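PDB 1W23: phosphoserine aminotransferase, which catalyses the reversible, pyridoxal-phosphate-dependent transamination between phosphoserine and 3-phosphohydroxypyruvate in serine biosynthesis, and also acts on phosphohydroxythreonine. Local coordinates for residues M82-L87 with K108-L113; W102-L107 with S121-S126; E115-A120 with Q137-D142; T148-N151 with T156-Q159. All coordinates share one frame; numbering follows the deposited sequence. Where two conformers were deposited one is given.

Contact 1 (M82-L87 with K108-L113)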
loop_
_atom_site.group_PDB
_atom_site.type_symbol
_atom_site.label_atom_id
_atom_site.label_comp_id
_atom_site.label_asym_id
_atom_site.label_seq_id
_atom_site.Cartn_x
_atom_site.Cartn_y
_atom_site.Cartn_z
ATOM N N MET A 82 -10.575 7.851 -7.905
ATOM C CA MET A 82 -9.989 9.122 -7.538
ATOM C C MET A 82 -9.993 10.089 -8.695
ATOM O O MET A 82 -10.226 11.278 -8.519
ATOM C CB MET A 82 -8.609 8.841 -6.926
ATOM C CG MET A 82 -8.009 10.003 -6.202
ATOM S SD MET A 82 -6.494 9.518 -5.383
ATOM C CE MET A 82 -5.793 11.055 -4.846
ATOM N N LEU A 83 -9.751 9.601 -9.912
ATOM C CA LEU A 83 -9.730 10.495 -11.091
ATOM C C LEU A 83 -11.053 11.204 -11.284
ATOM O O LEU A 83 -11.111 12.448 -11.247
ATOM C CB LEU A 83 -9.265 9.701 -12.322
ATOM C CG LEU A 83 -9.676 10.354 -13.709
ATOM C CD1 LEU A 83 -8.868 11.585 -13.930
ATOM C CD2 LEU A 83 -9.578 9.363 -14.850
ATOM N N PRO A 84 -12.196 10.495 -11.431
ATOM C CA PRO A 84 -13.468 11.245 -11.581
ATOM C C PRO A 84 -13.837 12.019 -10.333
ATOM O O PRO A 84 -14.444 13.082 -10.420
ATOM C CB PRO A 84 -14.462 10.148 -11.951
ATOM C CG PRO A 84 -13.840 8.850 -11.457
ATOM C CD PRO A 84 -12.389 9.071 -11.700
ATOM N N MET A 85 -13.477 11.536 -9.141
ATOM C CA MET A 85 -13.785 12.344 -7.934
ATOM C C MET A 85 -13.156 13.727 -7.988
ATOM O O MET A 85 -13.697 14.689 -7.493
ATOM C CB MET A 85 -13.178 11.775 -6.647
ATOM C CG MET A 85 -13.999 10.658 -6.084
ATOM S SD MET A 85 -13.240 10.076 -4.572
ATOM C CE MET A 85 -14.390 8.779 -4.137
ATOM N N ASN A 86 -11.995 13.853 -8.616
ATOM C CA ASN A 86 -11.310 15.109 -8.718
ATOM C C ASN A 86 -11.648 15.896 -9.954
ATOM O O ASN A 86 -11.660 17.122 -9.860
ATOM C CB ASN A 86 -9.780 14.904 -8.616
ATOM C CG ASN A 86 -9.306 14.620 -7.208
ATOM O OD1 ASN A 86 -8.759 15.510 -6.535
ATOM N ND2 ASN A 86 -9.528 13.391 -6.715
ATOM N N LEU A 87 -11.899 15.278 -11.087
ATOM C CA LEU A 87 -12.068 15.999 -12.343
ATOM C C LEU A 87 -13.473 15.932 -12.936
ATOM O O LEU A 87 -13.813 16.761 -13.798
ATOM C CB LEU A 87 -11.059 15.465 -13.401
ATOM C CG LEU A 87 -9.600 15.870 -13.290
ATOM C CD1 LEU A 87 -8.870 15.311 -14.518
ATOM C CD2 LEU A 87 -9.431 17.390 -13.120
ATOM N N LYS A 108 -16.742 2.098 -15.187
ATOM C CA LYS A 108 -17.741 1.747 -14.168
ATOM C C LYS A 108 -17.649 2.708 -12.991
ATOM O O LYS A 108 -18.656 3.161 -12.441
ATOM C CB LYS A 108 -17.592 0.302 -13.740
ATOM C CG LYS A 108 -18.420 -0.150 -12.574
ATOM C CD LYS A 108 -18.098 -1.573 -12.138
ATOM C CE LYS A 108 -18.716 -2.037 -10.834
ATOM N NZ LYS A 108 -20.203 -1.947 -10.806
ATOM N N GLU A 109 -16.412 3.010 -12.531
ATOM C CA GLU A 109 -16.278 3.867 -11.363
ATOM C C GLU A 109 -16.678 5.290 -11.671
ATOM O O GLU A 109 -17.256 5.978 -10.809
ATOM C CB GLU A 109 -14.857 3.797 -10.805
ATOM C CG GLU A 109 -14.485 2.438 -10.288
ATOM C CD GLU A 109 -15.487 1.868 -9.308
ATOM O OE1 GLU A 109 -15.826 2.573 -8.316
ATOM O OE2 GLU A 109 -15.914 0.707 -9.528
ATOM N N ALA A 110 -16.388 5.788 -12.861
ATOM C CA ALA A 110 -16.834 7.119 -13.227
ATOM C C ALA A 110 -18.337 7.228 -13.297
ATOM O O ALA A 110 -18.903 8.266 -12.903
ATOM C CB ALA A 110 -16.186 7.569 -14.536
ATOM N N LYS A 111 -19.043 6.191 -13.733
ATOM C CA LYS A 111 -20.494 6.196 -13.851
ATOM C C LYS A 111 -21.131 6.383 -12.505
ATOM O O LYS A 111 -22.242 6.972 -12.426
ATOM C CB LYS A 111 -20.990 4.867 -14.388
ATOM C CG LYS A 111 -20.769 4.644 -15.826
ATOM C CD LYS A 111 -21.708 3.540 -16.343
ATOM C CE LYS A 111 -21.663 3.429 -17.808
ATOM N NZ LYS A 111 -21.974 2.234 -18.594
ATOM N N LEU A 112 -20.497 5.956 -11.417
ATOM C CA LEU A 112 -21.028 6.199 -10.098
ATOM C C LEU A 112 -20.976 7.665 -9.684
ATOM O O LEU A 112 -21.722 8.104 -8.772
ATOM C CB LEU A 112 -20.267 5.360 -9.022
ATOM C CG LEU A 112 -20.383 3.837 -9.161
ATOM C CD1 LEU A 112 -19.515 2.997 -8.185
ATOM C CD2 LEU A 112 -21.871 3.445 -9.061
ATOM N N LEU A 113 -20.134 8.429 -10.317
ATOM C CA LEU A 113 -19.876 9.792 -9.863
ATOM C C LEU A 113 -20.365 10.881 -10.795
ATOM O O LEU A 113 -20.462 12.057 -10.439
ATOM C CB LEU A 113 -18.380 9.944 -9.647
ATOM C CG LEU A 113 -17.852 9.025 -8.533
ATOM C CD1 LEU A 113 -16.330 9.077 -8.549
ATOM C CD2 LEU A 113 -18.412 9.394 -7.160
#
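Between 82-87 and 108-113 the backbones come closest at Pro84 and Ala110, whose CA atoms lie 5.6 Å apart. No hydrogen bond crosses between the two segments, and the contact is wholly apolar. Pro84 and Leu113 share most of it. The proline ring rests its CG 3.9 Å from Ala110 CA, and its CB meets Ala110 CB at 4.0 Å; the small side chain of Ala110 probably allows this close approach. Leu113, three residues on from Ala110, reaches back. With its CG anti to the carbonyl carbon (chi1 -64°), it sends CD1 to 3.8 Å from Pro84 CG and 3.7 Å from Met85 CG, so one methyl touches two consecutive residues. Both helices belong to the large domain of a fold-type I PLP enzyme, in which helices flank a seven-stranded sheet; Pro84 and Ala110 also touch Tyr144 on strand 142-148. Helix 75-87 is kinked at Pro84, whose nitrogen makes no bond to the preceding turn. One residue past Met85, Asn86 folds its amide back on its own helix: Met82 O takes ND2 at 2.9 Å and the backbone N of Asn86 from opposite faces of the carbonyl plane. Beyond the contact, Met85 packs on Pro221 of the second subunit, and Glu109 OE2 hydrogen-bonds to Thr222 OG1 of that subunit.

Contact 2 (W102-L107 with S121-S126). With PLP (pyridoxal-5'-phosphate), chain J.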
loop_
_atom_site.group_PDB
_atom_site.type_symbol
_atom_site.label_atom_id
_atom_site.label_comp_id
_atom_site.label_asym_id
_atom_site.label_seq_id
_atom_site.Cartn_x
_atom_site.Cartn_y
_atom_site.Cartn_z
ATOM N N TRP A 102 -9.971 -3.814 -18.290
ATOM C CA TRP A 102 -9.524 -2.737 -17.418
ATOM C C TRP A 102 -10.127 -1.412 -17.830
ATOM O O TRP A 102 -10.429 -0.575 -16.945
ATOM C CB TRP A 102 -7.972 -2.681 -17.349
ATOM C CG TRP A 102 -7.447 -3.915 -16.618
ATOM C CD1 TRP A 102 -6.663 -4.904 -17.119
ATOM C CD2 TRP A 102 -7.730 -4.269 -15.260
ATOM N NE1 TRP A 102 -6.421 -5.835 -16.160
ATOM C CE2 TRP A 102 -7.057 -5.482 -15.003
ATOM C CE3 TRP A 102 -8.456 -3.683 -14.208
ATOM C CZ2 TRP A 102 -7.119 -6.102 -13.762
ATOM C CZ3 TRP A 102 -8.518 -4.299 -12.980
ATOM C CH2 TRP A 102 -7.841 -5.502 -12.783
ATOM N N SER A 103 -10.345 -1.161 -19.120
ATOM C CA SER A 103 -11.044 0.059 -19.523
ATOM C C SER A 103 -12.474 0.091 -18.947
ATOM O O SER A 103 -12.960 1.114 -18.478
ATOM C CB SER A 103 -11.167 0.161 -21.035
ATOM O OG SER A 103 -9.927 0.040 -21.733
ATOM N N GLU A 104 -13.161 -1.073 -19.033
ATOM C CA GLU A 104 -14.517 -1.191 -18.521
ATOM C C GLU A 104 -14.561 -0.900 -17.010
ATOM O O GLU A 104 -15.480 -0.218 -16.533
ATOM C CB GLU A 104 -15.089 -2.566 -18.779
ATOM C CG GLU A 104 -15.294 -2.868 -20.231
ATOM C CD GLU A 104 -15.804 -4.264 -20.543
ATOM O OE1 GLU A 104 -16.129 -4.558 -21.701
ATOM O OE2 GLU A 104 -15.905 -5.098 -19.602
ATOM N N LYS A 105 -13.589 -1.402 -16.256
ATOM C CA LYS A 105 -13.593 -1.192 -14.806
ATOM C C LYS A 105 -13.405 0.274 -14.496
ATOM O O LYS A 105 -13.987 0.813 -13.521
ATOM C CB LYS A 105 -12.548 -2.100 -14.163
ATOM C CG LYS A 105 -13.008 -3.540 -13.908
ATOM C CD LYS A 105 -11.826 -4.492 -13.731
ATOM C CE LYS A 105 -11.669 -5.032 -12.334
ATOM N NZ LYS A 105 -12.725 -6.028 -12.000
ATOM N N ALA A 106 -12.585 0.997 -15.270
ATOM C CA ALA A 106 -12.398 2.426 -15.073
ATOM C C ALA A 106 -13.706 3.185 -15.340
ATOM O O ALA A 106 -14.136 4.047 -14.569
ATOM C CB ALA A 106 -11.236 2.964 -15.910
ATOM N N LEU A 107 -14.354 2.856 -16.458
ATOM C CA LEU A 107 -15.637 3.491 -16.820
ATOM C C LEU A 107 -16.636 3.305 -15.717
ATOM O O LEU A 107 -17.374 4.254 -15.375
ATOM C CB LEU A 107 -16.107 2.920 -18.149
ATOM C CG LEU A 107 -17.518 3.303 -18.563
ATOM C CD1 LEU A 107 -17.683 4.788 -18.781
ATOM C CD2 LEU A 107 -17.941 2.559 -19.820
ATOM N N SER A 121 -14.807 2.043 -29.028
ATOM C CA SER A 121 -14.811 0.767 -28.379
ATOM C C SER A 121 -14.599 -0.355 -29.379
ATOM O O SER A 121 -15.146 -0.290 -30.481
ATOM C CB SER A 121 -16.159 0.518 -27.702
ATOM O OG SER A 121 -16.183 -0.756 -27.100
ATOM N N THR A 122 -13.850 -1.360 -28.978
ATOM C CA THR A 122 -13.760 -2.601 -29.748
ATOM C C THR A 122 -14.357 -3.810 -29.018
ATOM O O THR A 122 -14.081 -4.963 -29.330
ATOM C CB THR A 122 -12.301 -2.865 -30.233
ATOM O OG1 THR A 122 -11.434 -2.831 -29.103
ATOM C CG2 THR A 122 -11.853 -1.805 -31.246
ATOM N N LYS A 123 -15.270 -3.509 -28.058
ATOM C CA LYS A 123 -15.912 -4.522 -27.290
ATOM C C LYS A 123 -16.679 -5.558 -28.125
ATOM O O LYS A 123 -16.659 -6.768 -27.840
ATOM C CB LYS A 123 -16.873 -3.856 -26.286
ATOM C CG LYS A 123 -17.562 -4.788 -25.298
ATOM C CD LYS A 123 -18.499 -4.011 -24.367
ATOM C CE LYS A 123 -19.285 -4.981 -23.505
ATOM N NZ LYS A 123 -18.409 -5.785 -22.614
ATOM N N ALA A 124 -17.374 -5.076 -29.143
ATOM C CA ALA A 124 -18.229 -5.935 -29.921
ATOM C C ALA A 124 -17.435 -7.022 -30.618
ATOM O O ALA A 124 -17.985 -8.088 -30.870
ATOM C CB ALA A 124 -19.063 -5.146 -30.928
ATOM N N ASN A 125 -16.173 -6.751 -30.900
ATOM C CA ASN A 125 -15.289 -7.713 -31.531
ATOM C C ASN A 125 -14.308 -8.321 -30.550
ATOM O O ASN A 125 -13.259 -8.829 -30.948
ATOM C CB ASN A 125 -14.525 -6.953 -32.622
ATOM C CG ASN A 125 -14.151 -7.861 -33.743
ATOM O OD1 ASN A 125 -12.996 -7.718 -34.190
ATOM N ND2 ASN A 125 -15.120 -8.670 -34.112
ATOM N N SER A 126 -14.674 -8.352 -29.283
ATOM C CA SER A 126 -13.883 -8.983 -28.252
ATOM C C SER A 126 -12.511 -8.367 -28.128
ATOM O O SER A 126 -11.542 -9.068 -27.813
ATOM C CB SER A 126 -13.771 -10.534 -28.421
ATOM O OG SER A 126 -15.126 -11.067 -28.415
HETATM N N1 PLP J . -5.243 -1.522 -14.955
HETATM C C2 PLP J . -4.462 -2.405 -15.681
HETATM C C2A PLP J . -4.200 -2.054 -17.098
HETATM C C3 PLP J . -3.960 -3.543 -15.069
HETATM O O3 PLP J . -3.199 -4.368 -15.751
HETATM C C4 PLP J . -4.274 -3.812 -13.686
HETATM C C4A PLP J . -3.669 -5.001 -13.029
HETATM C C5 PLP J . -5.059 -2.880 -12.986
HETATM C C6 PLP J . -5.546 -1.767 -13.652
HETATM C C5A PLP J . -5.466 -3.079 -11.555
HETATM O O4P PLP J . -4.332 -2.706 -10.688
HETATM P P PLP J . -4.474 -2.904 -9.073
HETATM O O1P PLP J . -4.671 -4.370 -8.838
HETATM O O2P PLP J . -5.674 -2.081 -8.632
HETATM O O3P PLP J . -3.156 -2.319 -8.590
#
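Lys123 and Glu104 form a salt bridge between helix 101-111, the connecting helix of the beta-alpha-beta crossover from strand 93-98 to strand 115-121 in the large domain, and the loop after that second strand. Lys123 NZ lies 2.7 Å from Glu104 OE1, on the syn side of the carboxylate but 35° out of its plane. The side chains cross at about a right angle: Glu104 runs out extended from the helix, while Lys123 leaves the loop with CG anti to the backbone N (chi1 -175°) and bends only at its last torsion, bringing NZ round to the oxygen. Its CD also passes OE1, at 3.6 Å. The same OE1 is hydrogen-bonded to Tyr127 OH, a second partner that probably helps to hold the carboxylate in place at this surface.

Further out, an ST turn shapes the loop: Ser121 OG accepts from Lys123 N at 3.1 Å, just where the lysine sets out. At the start of the helical segment, two residues before Glu104, Trp102 covers the cofactor. PLP C4 sits over the centre of the indole, 3.5 Å above its plane, and Trp102 CG lies 3.5 Å from PLP C2.

Contact 3 (E115-A120 with Q137-D142)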
loop_
_atom_site.group_PDB
_atom_site.type_symbol
_atom_site.label_atom_id
_atom_site.label_comp_id
_atom_site.label_asym_id
_atom_site.label_seq_id
_atom_site.Cartn_x
_atom_site.Cartn_y
_atom_site.Cartn_z
ATOM N N GLU A 115 -21.640 11.946 -15.270
ATOM C CA GLU A 115 -21.964 11.544 -16.638
ATOM C C GLU A 115 -20.728 10.980 -17.321
ATOM O O GLU A 115 -19.635 11.521 -17.151
ATOM C CB GLU A 115 -22.475 12.741 -17.454
ATOM C CG GLU A 115 -22.983 12.393 -18.808
ATOM C CD GLU A 115 -23.725 13.425 -19.612
ATOM O OE1 GLU A 115 -23.869 14.602 -19.166
ATOM O OE2 GLU A 115 -24.197 13.025 -20.729
ATOM N N THR A 116 -20.948 9.924 -18.106
ATOM C CA THR A 116 -19.905 9.243 -18.827
ATOM C C THR A 116 -20.322 9.087 -20.308
ATOM O O THR A 116 -21.461 9.288 -20.724
ATOM C CB THR A 116 -19.544 7.890 -18.232
ATOM O OG1 THR A 116 -20.695 7.039 -18.251
ATOM C CG2 THR A 116 -19.074 7.998 -16.816
ATOM N N HIS A 117 -19.334 8.700 -21.108
ATOM C CA HIS A 117 -19.516 8.500 -22.532
ATOM C C HIS A 117 -18.427 7.511 -22.993
ATOM O O HIS A 117 -17.371 7.452 -22.390
ATOM C CB HIS A 117 -19.399 9.827 -23.249
ATOM C CG HIS A 117 -19.649 9.839 -24.711
ATOM N ND1 HIS A 117 -18.684 9.691 -25.683
ATOM C CD2 HIS A 117 -20.853 10.000 -25.345
ATOM C CE1 HIS A 117 -19.248 9.754 -26.871
ATOM N NE2 HIS A 117 -20.546 9.945 -26.710
ATOM N N ILE A 118 -18.749 6.832 -24.090
ATOM C CA ILE A 118 -17.825 5.904 -24.742
ATOM C C ILE A 118 -17.423 6.536 -26.056
ATOM O O ILE A 118 -18.172 6.607 -27.039
ATOM C CB ILE A 118 -18.455 4.517 -24.939
ATOM C CG1 ILE A 118 -18.739 3.890 -23.553
ATOM C CG2 ILE A 118 -17.513 3.593 -25.713
ATOM C CD1 ILE A 118 -19.578 2.644 -23.624
ATOM N N ALA A 119 -16.182 7.033 -26.099
ATOM C CA ALA A 119 -15.674 7.717 -27.274
ATOM C C ALA A 119 -15.470 6.736 -28.437
ATOM O O ALA A 119 -15.629 7.108 -29.611
ATOM C CB ALA A 119 -14.357 8.390 -26.968
ATOM N N ALA A 120 -15.058 5.516 -28.121
ATOM C CA ALA A 120 -14.776 4.486 -29.125
ATOM C C ALA A 120 -14.615 3.176 -28.332
ATOM O O ALA A 120 -14.317 3.192 -27.120
ATOM C CB ALA A 120 -13.574 4.798 -29.942
ATOM N N GLN A 137 -15.385 9.748 -30.596
ATOM C CA GLN A 137 -16.503 10.666 -30.447
ATOM C C GLN A 137 -16.238 11.493 -29.172
ATOM O O GLN A 137 -16.305 10.987 -28.049
ATOM C CB GLN A 137 -17.829 9.935 -30.386
ATOM C CG GLN A 137 -18.022 9.051 -31.631
ATOM C CD GLN A 137 -17.780 9.790 -32.950
ATOM O OE1 GLN A 137 -17.060 9.423 -33.889
ATOM N NE2 GLN A 137 -18.437 10.955 -33.074
ATOM N N LEU A 138 -15.926 12.763 -29.395
ATOM C CA LEU A 138 -15.535 13.703 -28.365
ATOM C C LEU A 138 -16.664 14.672 -28.072
ATOM O O LEU A 138 -17.507 14.965 -28.966
ATOM C CB LEU A 138 -14.268 14.432 -28.780
ATOM C CG LEU A 138 -13.070 13.572 -29.183
ATOM C CD1 LEU A 138 -11.909 14.465 -29.613
ATOM C CD2 LEU A 138 -12.728 12.585 -28.055
ATOM N N ASN A 139 -16.681 15.213 -26.845
ATOM C CA ASN A 139 -17.733 16.136 -26.435
ATOM C C ASN A 139 -17.082 17.419 -25.970
ATOM O O ASN A 139 -16.031 17.371 -25.295
ATOM C CB ASN A 139 -18.582 15.576 -25.264
ATOM C CG ASN A 139 -19.134 14.212 -25.602
ATOM O OD1 ASN A 139 -20.046 14.088 -26.434
ATOM N ND2 ASN A 139 -18.577 13.164 -25.012
ATOM N N GLU A 140 -17.689 18.567 -26.289
ATOM C CA GLU A 140 -17.134 19.861 -25.855
ATOM C C GLU A 140 -16.988 19.952 -24.309
ATOM O O GLU A 140 -16.081 20.651 -23.833
ATOM C CB GLU A 140 -18.016 20.963 -26.397
ATOM C CG GLU A 140 -19.513 21.073 -25.901
ATOM C CD GLU A 140 -20.097 22.392 -26.453
ATOM O OE1 GLU A 140 -20.822 22.586 -27.510
ATOM O OE2 GLU A 140 -19.785 23.382 -25.676
ATOM N N ASN A 141 -17.884 19.273 -23.610
ATOM C CA ASN A 141 -17.873 19.321 -22.152
ATOM C C ASN A 141 -17.227 18.078 -21.559
ATOM O O ASN A 141 -17.492 17.745 -20.379
ATOM C CB ASN A 141 -19.289 19.546 -21.609
ATOM C CG ASN A 141 -20.287 18.454 -21.975
ATOM O OD1 ASN A 141 -20.277 17.988 -23.133
ATOM N ND2 ASN A 141 -21.177 18.060 -21.074
ATOM N N ASP A 142 -16.385 17.356 -22.302
ATOM C CA ASP A 142 -15.567 16.308 -21.690
ATOM C C ASP A 142 -14.715 16.885 -20.573
ATOM O O ASP A 142 -13.992 17.882 -20.740
ATOM C CB ASP A 142 -14.653 15.637 -22.716
ATOM C CG ASP A 142 -15.350 14.707 -23.670
ATOM O OD1 ASP A 142 -16.464 14.196 -23.377
ATOM O OD2 ASP A 142 -14.750 14.429 -24.750
HETATM O O HOH W 1 -23.751 16.464 -20.945
#
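His117 offers one face of its imidazole to the side-chain amide of Asn139, whose ND2 sits 3.4 Å above the ring plane, offset toward the rim. The two planes are nearly perpendicular, at 88°, and the amide stands edge-on over the ring with ND2 nearest. Gln137 CB comes up to the ring edge, in its plane, 3.8 Å from His117 CE1. With CG anti to the backbone N (chi1 -176°), the histidine reaches across from its strand into the bend of 137-142. What steadies Asn139 is the carboxylate of Asp142. Asn139 ND2 donates to Asp142 OD1 at 2.9 Å on the syn side, while Asn139 N meets OD2 at 3.0 Å from above the carboxylate plane; the two bonds span a type I beta turn from Asn139 to Asp142. Were the imidazole of His117 replaced by the methyl of an alanine, the Asn139 amide would probably lose the ring face it rests against, and Asn95 OD1 its partner ND1. Beside the ring the backbones join directly, Gln137 N donating to Ala119 O at 2.8 Å where the chain turns a corner. At the other end the link is indirect: one water donates to Glu115 OE1 at 2.6 Å and accepts from Asn141 ND2. The segment 115-120 forms most of an outermost strand of the large-domain sheet. Strand 93-98 pairs with it in parallel, Asn95 also binding Asp142 OD2 and Gln137 O, while Thr116 and Ile118 turn to the other face and pack against helix 101-111.

Contact 4 (T148-N151 with T156-Q159); sequences TSNN and TQYQ
Asn151 and Thr156 lie near the turn of a short beta hairpin, 150-151 with 156-157, beside the cofactor pocket. The tight part is here and at the next step. Asn151 N donates to Thr156 O at 2.9 Å, and Tyr158 N returns a bond of the same length to Ser149 O. Between them Asn150 and Gln157 form an antiparallel non-hydrogen-bonded pair with CA atoms only 4.3 Å apart. Asn150 OD1 presses on Gln157 CB at 3.3 Å, the amide planes 79° apart; it also bonds Ser295 OG, and PLP touches this asparagine. On the opposite face, the Asn151 amide bends back over the partner strand, CG anti to the carbonyl carbon (chi1 -56°), so that ND2 gives Thr156 OG1 a bond of 2.9 Å, tilted 29° from the amide plane. A second, weak bond runs from ND2 to Thr156 O. Since Asn151 OD1 is bonded to Thr99 OG1, the amide is held at both ends; with a leucine in its place, the hydroxyls of Thr156 and Thr99 are likely to lose this partner.

At the Tyr158 ring the contact is looser in kind. Thr148 O approaches the ring obliquely near CE1, and no direct hydrogen bond links the phenol to 148-151. A water bridges the two instead. It lies in the plane of the Tyr158 ring, at its edge, 2.8 Å from Tyr158 OH, and accepts from Thr148 N at 3.0 Å.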
loop_
_atom_site.group_PDB
_atom_site.type_symbol
_atom_site.label_atom_id
_atom_site.label_comp_id
_atom_site.label_asym_id
_atom_site.label_seq_id
_atom_site.Cartn_x
_atom_site.Cartn_y
_atom_site.Cartn_z
ATOM N N THR A 148 -6.617 3.178 -21.942
ATOM C CA THR A 148 -5.845 2.135 -21.289
ATOM C C THR A 148 -4.741 1.759 -22.284
ATOM O O THR A 148 -5.045 1.203 -23.366
ATOM C CB THR A 148 -6.703 0.917 -20.965
ATOM O OG1 THR A 148 -7.917 1.347 -20.318
ATOM C CG2 THR A 148 -5.931 -0.073 -20.122
ATOM N N SER A 149 -3.495 2.143 -22.018
ATOM C CA SER A 149 -2.452 1.999 -23.063
ATOM C C SER A 149 -2.156 0.573 -23.452
ATOM O O SER A 149 -1.940 0.276 -24.624
ATOM C CB SER A 149 -1.167 2.701 -22.574
ATOM O OG SER A 149 -0.777 2.186 -21.324
ATOM N N ASN A 150 -2.178 -0.334 -22.474
ATOM C CA ASN A 150 -1.908 -1.745 -22.671
ATOM C C ASN A 150 -3.036 -2.505 -21.955
ATOM O O ASN A 150 -3.253 -2.354 -20.741
ATOM C CB ASN A 150 -0.499 -2.115 -22.163
ATOM C CG ASN A 150 -0.138 -3.552 -22.553
ATOM O OD1 ASN A 150 0.281 -3.761 -23.718
ATOM N ND2 ASN A 150 -0.336 -4.479 -21.628
ATOM N N ASN A 151 -3.763 -3.267 -22.745
ATOM C CA ASN A 151 -4.948 -3.977 -22.277
ATOM C C ASN A 151 -4.519 -5.372 -21.846
ATOM O O ASN A 151 -4.427 -6.324 -22.634
ATOM C CB ASN A 151 -5.998 -4.024 -23.381
ATOM C CG ASN A 151 -6.285 -2.591 -23.816
ATOM O OD1 ASN A 151 -6.977 -1.866 -23.100
ATOM N ND2 ASN A 151 -5.764 -2.193 -24.955
ATOM N N THR A 156 -3.480 -6.411 -26.233
ATOM C CA THR A 156 -3.418 -5.351 -27.228
ATOM C C THR A 156 -2.819 -4.087 -26.610
ATOM O O THR A 156 -2.854 -3.912 -25.383
ATOM C CB THR A 156 -4.819 -5.029 -27.796
ATOM O OG1 THR A 156 -5.587 -4.541 -26.698
ATOM C CG2 THR A 156 -5.483 -6.220 -28.443
ATOM N N GLN A 157 -2.285 -3.209 -27.465
ATOM C CA GLN A 157 -1.558 -2.044 -26.975
ATOM C C GLN A 157 -1.597 -0.926 -27.997
ATOM O O GLN A 157 -1.450 -1.165 -29.210
ATOM C CB GLN A 157 -0.090 -2.473 -26.728
ATOM C CG GLN A 157 0.833 -1.451 -26.153
ATOM C CD GLN A 157 2.234 -1.975 -25.955
ATOM O OE1 GLN A 157 2.674 -2.921 -26.645
ATOM N NE2 GLN A 157 2.983 -1.380 -24.991
ATOM N N TYR A 158 -1.750 0.294 -27.510
ATOM C CA TYR A 158 -1.599 1.493 -28.328
ATOM C C TYR A 158 -0.193 1.563 -28.908
ATOM O O TYR A 158 0.798 1.441 -28.181
ATOM C CB TYR A 158 -1.879 2.743 -27.512
ATOM C CG TYR A 158 -3.347 3.055 -27.262
ATOM C CD1 TYR A 158 -4.122 2.285 -26.400
ATOM C CD2 TYR A 158 -3.957 4.154 -27.861
ATOM C CE1 TYR A 158 -5.459 2.587 -26.161
ATOM C CE2 TYR A 158 -5.272 4.452 -27.625
ATOM C CZ TYR A 158 -6.036 3.679 -26.784
ATOM O OH TYR A 158 -7.364 4.007 -26.577
ATOM N N GLN A 159 -0.103 1.840 -30.220
ATOM C CA GLN A 159 1.190 2.040 -30.879
ATOM C C GLN A 159 1.663 3.458 -30.722
ATOM O O GLN A 159 2.887 3.674 -30.831
ATOM C CB GLN A 159 1.077 1.731 -32.390
ATOM C CG GLN A 159 0.606 0.305 -32.597
ATOM C CD GLN A 159 1.498 -0.678 -31.860
ATOM O OE1 GLN A 159 2.700 -0.749 -32.229
ATOM N NE2 GLN A 159 0.980 -1.362 -30.841
HETATM O O HOH W 2 -8.354 2.621 -24.313
#

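The four contacts show how chemistry follows place within one domain. Contact 4 is the buried one, built of backbone bonds and side-chain amides next to the cofactor. Contact 2, at the surface, rests on a single charged pair. Contacts 1 and 3 are partly buried: the first is purely apolar, the second mostly polar and far from the annotated sites. Contacts 1 and 2 share helix 101-111, and both meet the strand of contact 3, Thr116 packing against Ala110 and Lys111 of contact 1 and Leu107 of 102-107. Contacts 2 and 4 are joined by a probable hydrogen bond, Ser103 OG to Thr148 OG1 at 2.8 Å, whereas contacts 3 and 4 do not touch.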